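Local coordinates for cytoplasmic protein (Cryptococcus neoformans var. grubii serotype A, PDB 7LPO) that probably hydrolyses the beta-glucosidic bond of steryl glucosides, as a sterylglucosidase of glycoside hydrolase family 5, at residues Asp85-Leu88 with Ala89-Lys92; Trp199-Asn202 with Tyr203-Ala207; Trp355-Gly358 with Lys359-Leu363. One frame throughout, in Å; residues are numbered along the deposited sequence.

Interaction 1 of 3, residues Asp85-Leu88 with Ala89-Lys92; sequences DLHL and ARLK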
# COMPACT_ATOMS: atom_id res chain seq x y z
N ASP A 85 23.76 0.34 0.44
CA ASP A 85 24.02 0.57 1.86
C ASP A 85 23.76 2.01 2.26
O ASP A 85 23.41 2.28 3.41
CB ASP A 85 25.46 0.19 2.20
CG ASP A 85 25.71 -1.31 2.08
OD1 ASP A 85 25.25 -2.04 2.98
OD2 ASP A 85 26.33 -1.74 1.09
N LEU A 86 23.96 2.96 1.34
CA LEU A 86 23.73 4.36 1.67
C LEU A 86 22.25 4.63 1.89
O LEU A 86 21.88 5.38 2.80
CB LEU A 86 24.28 5.25 0.56
CG LEU A 86 24.40 6.73 0.89
CD1 LEU A 86 25.11 6.97 2.22
CD2 LEU A 86 25.13 7.47 -0.24
N HIS A 87 21.38 4.02 1.08
CA HIS A 87 19.94 4.21 1.27
C HIS A 87 19.47 3.62 2.59
O HIS A 87 18.72 4.26 3.33
CB HIS A 87 19.19 3.58 0.11
CG HIS A 87 19.34 4.31 -1.19
ND1 HIS A 87 18.93 5.61 -1.36
CD2 HIS A 87 19.86 3.92 -2.37
CE1 HIS A 87 19.19 6.00 -2.59
NE2 HIS A 87 19.75 4.98 -3.23
N LEU A 88 19.91 2.40 2.91
CA LEU A 88 19.50 1.79 4.17
C LEU A 88 20.07 2.57 5.35
O LEU A 88 19.40 2.73 6.37
CB LEU A 88 19.94 0.33 4.22
CG LEU A 88 19.29 -0.59 3.18
CD1 LEU A 88 19.97 -1.96 3.11
CD2 LEU A 88 17.80 -0.78 3.46
N ALA A 89 21.30 3.06 5.23
CA ALA A 89 21.86 3.89 6.28
C ALA A 89 20.99 5.11 6.53
O ALA A 89 20.72 5.47 7.68
CB ALA A 89 23.29 4.32 5.92
N ARG A 90 20.56 5.76 5.45
CA ARG A 90 19.70 6.93 5.60
C ARG A 90 18.42 6.57 6.32
O ARG A 90 18.02 7.25 7.28
CB ARG A 90 19.41 7.52 4.22
CG ARG A 90 18.65 8.84 4.23
CD ARG A 90 18.54 9.42 2.80
NE ARG A 90 19.84 9.80 2.24
CZ ARG A 90 20.43 9.20 1.21
NH1 ARG A 90 19.84 8.18 0.59
NH2 ARG A 90 21.60 9.64 0.79
N LEU A 91 17.76 5.50 5.90
CA LEU A 91 16.51 5.11 6.53
C LEU A 91 16.73 4.78 8.01
O LEU A 91 15.92 5.17 8.86
CB LEU A 91 15.91 3.91 5.80
CG LEU A 91 15.55 4.15 4.33
CD1 LEU A 91 15.09 2.87 3.64
CD2 LEU A 91 14.46 5.22 4.22
N LYS A 92 17.82 4.09 8.33
CA LYS A 92 18.08 3.77 9.73
C LYS A 92 18.39 5.03 10.54
O LYS A 92 17.92 5.18 11.68
CB LYS A 92 19.23 2.77 9.85
CG LYS A 92 19.18 1.92 11.11
CD LYS A 92 18.12 0.83 10.98
CE LYS A 92 18.00 -0.02 12.23
NZ LYS A 92 16.76 0.29 13.00

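Interaction 2 of 3, residues Trp199-Asn202 with Tyr203-Ala207; sequences WGTN and YTHLA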
# COMPACT_ATOMS: atom_id res chain seq x y z
N TRP A 199 -5.34 7.02 -12.63
CA TRP A 199 -5.01 5.60 -12.74
C TRP A 199 -5.95 4.76 -11.88
O TRP A 199 -6.24 3.60 -12.22
CB TRP A 199 -3.55 5.36 -12.35
CG TRP A 199 -3.27 5.57 -10.89
CD1 TRP A 199 -2.75 6.70 -10.31
CD2 TRP A 199 -3.49 4.64 -9.83
NE1 TRP A 199 -2.64 6.52 -8.94
CE2 TRP A 199 -3.09 5.26 -8.63
CE3 TRP A 199 -3.98 3.33 -9.78
CZ2 TRP A 199 -3.19 4.63 -7.40
CZ3 TRP A 199 -4.06 2.70 -8.55
CH2 TRP A 199 -3.67 3.35 -7.38
N GLY A 200 -6.44 5.34 -10.78
CA GLY A 200 -7.26 4.59 -9.85
C GLY A 200 -8.64 4.25 -10.38
O GLY A 200 -9.24 3.27 -9.94
N THR A 201 -9.14 5.04 -11.33
CA THR A 201 -10.44 4.74 -11.94
C THR A 201 -10.42 3.47 -12.79
O THR A 201 -11.48 2.98 -13.19
CB THR A 201 -10.91 5.92 -12.82
OG1 THR A 201 -10.08 6.05 -13.99
CG2 THR A 201 -10.89 7.22 -12.03
N ASN A 202 -9.23 2.93 -13.09
CA ASN A 202 -9.18 1.67 -13.82
C ASN A 202 -9.92 0.57 -13.07
O ASN A 202 -10.47 -0.33 -13.71
CB ASN A 202 -7.72 1.29 -14.09
CG ASN A 202 -7.15 2.05 -15.29
OD1 ASN A 202 -7.74 2.07 -16.36
ND2 ASN A 202 -6.02 2.69 -15.10
N TYR A 203 -10.01 0.66 -11.74
CA TYR A 203 -10.77 -0.35 -11.00
C TYR A 203 -12.23 -0.41 -11.42
O TYR A 203 -12.89 -1.44 -11.25
CB TYR A 203 -10.72 -0.08 -9.49
CG TYR A 203 -9.42 -0.47 -8.81
CD1 TYR A 203 -9.00 -1.81 -8.78
CD2 TYR A 203 -8.63 0.48 -8.20
CE1 TYR A 203 -7.81 -2.17 -8.16
CE2 TYR A 203 -7.45 0.14 -7.58
CZ TYR A 203 -7.03 -1.18 -7.57
OH TYR A 203 -5.83 -1.50 -6.95
N THR A 204 -12.76 0.68 -11.98
CA THR A 204 -14.16 0.74 -12.41
C THR A 204 -14.27 0.92 -13.92
O THR A 204 -15.25 1.48 -14.41
CB THR A 204 -14.90 1.86 -11.67
OG1 THR A 204 -14.25 3.12 -11.86
CG2 THR A 204 -14.96 1.57 -10.17
N HIS A 205 -13.27 0.46 -14.66
CA HIS A 205 -13.40 0.27 -16.10
C HIS A 205 -13.40 -1.22 -16.41
O HIS A 205 -13.10 -2.06 -15.56
CB HIS A 205 -12.29 0.99 -16.85
CG HIS A 205 -12.49 2.47 -16.96
ND1 HIS A 205 -12.49 3.30 -15.87
CD2 HIS A 205 -12.67 3.27 -18.04
CE1 HIS A 205 -12.66 4.55 -16.27
NE2 HIS A 205 -12.77 4.56 -17.58
N LEU A 206 -13.68 -1.54 -17.67
CA LEU A 206 -14.15 -2.88 -18.03
C LEU A 206 -13.10 -3.97 -17.77
O LEU A 206 -13.44 -5.08 -17.35
CB LEU A 206 -14.58 -2.89 -19.50
CG LEU A 206 -14.96 -4.25 -20.09
CD1 LEU A 206 -16.08 -4.86 -19.27
CD2 LEU A 206 -15.38 -4.16 -21.56
N ALA A 207 -11.83 -3.68 -18.02
CA ALA A 207 -10.83 -4.74 -17.88
C ALA A 207 -10.72 -5.18 -16.42
O ALA A 207 -10.82 -6.37 -16.11
CB ALA A 207 -9.48 -4.27 -18.41

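Interaction 3 of 3, residues Trp355-Gly358 with Lys359-Leu363; sequences WTRG and KEWAL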
# COMPACT_ATOMS: atom_id res chain seq x y z
N TRP A 355 -2.06 -23.18 -22.17
CA TRP A 355 -3.21 -23.73 -21.48
C TRP A 355 -4.25 -24.13 -22.51
O TRP A 355 -4.18 -23.75 -23.68
CB TRP A 355 -3.79 -22.74 -20.45
CG TRP A 355 -4.10 -21.39 -21.00
CD1 TRP A 355 -5.14 -21.06 -21.82
CD2 TRP A 355 -3.36 -20.18 -20.79
NE1 TRP A 355 -5.11 -19.71 -22.12
CE2 TRP A 355 -4.02 -19.15 -21.50
CE3 TRP A 355 -2.21 -19.87 -20.06
CZ2 TRP A 355 -3.56 -17.84 -21.51
CZ3 TRP A 355 -1.77 -18.56 -20.06
CH2 TRP A 355 -2.44 -17.56 -20.79
N THR A 356 -5.23 -24.91 -22.06
CA THR A 356 -6.37 -25.30 -22.89
C THR A 356 -7.62 -24.58 -22.38
O THR A 356 -7.98 -24.72 -21.21
CB THR A 356 -6.58 -26.82 -22.85
OG1 THR A 356 -5.38 -27.48 -23.26
CG2 THR A 356 -7.71 -27.23 -23.78
N ARG A 357 -8.27 -23.84 -23.26
CA ARG A 357 -9.49 -23.12 -22.90
C ARG A 357 -10.71 -23.97 -23.23
O ARG A 357 -10.77 -24.61 -24.29
CB ARG A 357 -9.56 -21.79 -23.65
CG ARG A 357 -10.54 -20.80 -23.03
CD ARG A 357 -10.64 -19.56 -23.89
NE ARG A 357 -9.36 -18.87 -24.02
CZ ARG A 357 -8.83 -18.10 -23.08
NH1 ARG A 357 -9.45 -17.93 -21.92
NH2 ARG A 357 -7.67 -17.51 -23.29
N GLY A 358 -11.67 -23.99 -22.31
CA GLY A 358 -12.85 -24.82 -22.48
C GLY A 358 -13.74 -24.32 -23.60
O GLY A 358 -13.70 -23.16 -24.00
N LYS A 359 -14.58 -25.23 -24.10
CA LYS A 359 -15.36 -24.92 -25.30
C LYS A 359 -16.54 -24.00 -25.02
O LYS A 359 -17.05 -23.38 -25.95
CB LYS A 359 -15.86 -26.21 -25.96
CG LYS A 359 -14.81 -26.99 -26.76
CD LYS A 359 -14.08 -26.17 -27.84
CE LYS A 359 -15.01 -25.18 -28.56
NZ LYS A 359 -14.37 -24.59 -29.79
N GLU A 360 -17.01 -23.89 -23.79
CA GLU A 360 -18.08 -22.95 -23.51
C GLU A 360 -17.57 -21.54 -23.21
O GLU A 360 -18.39 -20.63 -23.02
CB GLU A 360 -18.96 -23.46 -22.36
CG GLU A 360 -19.83 -24.67 -22.74
CD GLU A 360 -20.43 -24.58 -24.16
OE1 GLU A 360 -19.84 -25.18 -25.10
OE2 GLU A 360 -21.47 -23.90 -24.33
N TRP A 361 -16.26 -21.33 -23.19
CA TRP A 361 -15.69 -19.99 -23.01
C TRP A 361 -15.66 -19.31 -24.37
O TRP A 361 -14.68 -19.40 -25.11
CB TRP A 361 -14.28 -20.06 -22.42
CG TRP A 361 -13.79 -18.75 -21.90
CD1 TRP A 361 -14.15 -17.49 -22.31
CD2 TRP A 361 -12.84 -18.56 -20.84
NE1 TRP A 361 -13.48 -16.54 -21.58
CE2 TRP A 361 -12.67 -17.16 -20.67
CE3 TRP A 361 -12.12 -19.44 -20.02
CZ2 TRP A 361 -11.82 -16.63 -19.73
CZ3 TRP A 361 -11.27 -18.90 -19.08
CH2 TRP A 361 -11.13 -17.51 -18.93
N ALA A 362 -16.75 -18.62 -24.71
CA ALA A 362 -16.81 -17.94 -25.99
C ALA A 362 -15.74 -16.86 -26.06
O ALA A 362 -15.53 -16.11 -25.10
CB ALA A 362 -18.20 -17.33 -26.19
N LEU A 363 -15.05 -16.79 -27.19
CA LEU A 363 -14.02 -15.80 -27.42
C LEU A 363 -14.50 -14.78 -28.45
O LEU A 363 -15.43 -15.03 -29.22
CB LEU A 363 -12.73 -16.47 -27.90
CG LEU A 363 -12.01 -17.30 -26.83
CD1 LEU A 363 -10.92 -18.16 -27.47
CD2 LEU A 363 -11.45 -16.41 -25.75
O HOH W 1 -12.93 -21.56 -25.80

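Interaction 1 of 3, residues Asp85-Leu88 with Ala89-Lys92
Asp85-Leu88 and Ala89-Lys92 are consecutive turns of helix 83-93, and four i to i+4 backbone hydrogen bonds join them. Ala89 N donates to Asp85 O and Arg90 N to Leu86 O; then Leu91 N reaches His87 O with an N-H...O angle of 166°, and Lys92 N reaches Leu88 O. These four N-to-O distances are 2.9 to 3.0 Å, as expected of an alpha helix.

The side-chain part of the contact centres on Arg90. With CG anti to the backbone N (chi1 -174°), its chain runs back over the preceding turn and bends at chi3, which lays the guanidinium beside His87. There Arg90 NH1 lies 3.4 Å from His87 ND1, which sits at the guanidinium edge and near its plane, while the imidazole and guanidinium planes are 67° apart. Tyr573 OH forms hydrogen bonds with both nitrogens and so bridges the pair. Arg90 NE is held by Leu654 O. The second amino nitrogen, Arg90 NH2, comes 4.0 Å from Leu86 CG, the leucine side chain slanting across the arginine.

The helix lies within the sequence range of the family 5 cellulase domain, of the TIM-barrel clan, and is followed, after a short connection, by strand 98-104, which runs parallel to strands 35-43 and 137-143. Asp85 OD1 pairs with Lys130 of helix 118-133 in a salt bridge and also accepts from Trp134 NE1, the same tryptophan on which Leu88 and Ala89 pack. Leu91 folds back against the turn before it, CG resting 3.3 Å from His87 O, and its side chain also touches Tyr573. Lys92 CB stays 3.5 Å from Leu88 O, but the bends at chi2 and chi4 carry the amine away to Tyr96 O.

Interaction 2 of 3, residues Trp199-Asn202 with Tyr203-Ala207
Thr201 and His205 lie side by side and point the same way, with Thr201 OG1 3.8 Å from His205 CE1. The imidazole runs alongside the threonine, where His205 ND1 donates to Thr201 O at 2.9 Å. The acceptor is close to the ring plane, only 15° out of it, whereas the ring nitrogen stands above the carbonyl plane. Thr204 N reaches Thr201 O, the same oxygen, at 2.9 Å from the opposite face of that plane. Thr201 OG1 itself turns back to Ile198 O.

Tyr203 is oriented differently. Its CG is anti to the carbonyl carbon (chi1 -77°), which brings the ring back along the turn until CD2 is 3.3 Å from Gly200 O. Farther out, Tyr203 CE2 meets Trp199 CZ3 obliquely at 4.4 Å; the phenol hydroxyl is bonded to Val146 N. The Trp199 side chain also lies about 4 Å from a bound Tris molecule, consistent with its lining a pocket, and packs edge-to-face with Trp585.

His205 is the N-cap residue of helix 206-221, and its N donates to Asn202 O at 3.1 Å. That bond ties the backbone at the helix start to the preceding turn, while the ND1 bond to Thr201 O, with a weak one between NE2 and Pro295 O, restrains the rotation of the imidazole.

Interaction 3 of 3, residues Trp355-Gly358 with Lys359-Leu363
Gly358 leads into Lys359, whose CB stays 3.7 Å from Gly358 C as the chain enters a type I beta turn spanning Gly358 to Trp361. Glu360 takes the third position of that turn, its CB pointing away from the preceding segment. At Trp361 the turn closes: its N donates to Gly358 O at 3.2 Å, and one water donates to both Gly358 O and Trp361 O.

The Trp361 indole, with CG anti to the backbone N (chi1 -165°), presents one face to Arg357. Arg357 CZ stands 4.5 Å from the centroid of the six-membered ring and 4° off its normal, a cation-pi contact, while Arg357 CD makes a CH-pi contact with the five-membered ring. The guanidinium is nearly perpendicular to the indole (84°), with NH1 leading. Past Ala362, Leu363 returns to place CD2 over a guanidinium face, 3.7 Å from Arg357 NE.

Arg357 NH2 forms a salt bridge with Asp345 and a hydrogen bond with Tyr162 O, and NH1 bonds to Ala163 O. Gripped by these three acceptors, with the indole face against NH1, the guanidinium is limited in its rotation.

From the N terminus the three contacts come in series, each within one continuous stretch, so none encloses a long loop and none nests in or crosses another. Interaction 1 lies on helix 83-93, ahead of strand 98-104, and ties that helix to helix 118-133 through Lys130. Interaction 2 follows in the connection that enters helix 206-221 and reaches the loops holding Tyr178 and Val146. Interaction 3 sits in the loop between helices 350-353 and 367-370, where Gly358 bonds to strand 226-227. Centres of interactions 1 and 2 are 36 Å apart, on opposite sides of the chain's centre. Interactions 2 and 3 share a side, about 11 Å apart at their nearest atoms.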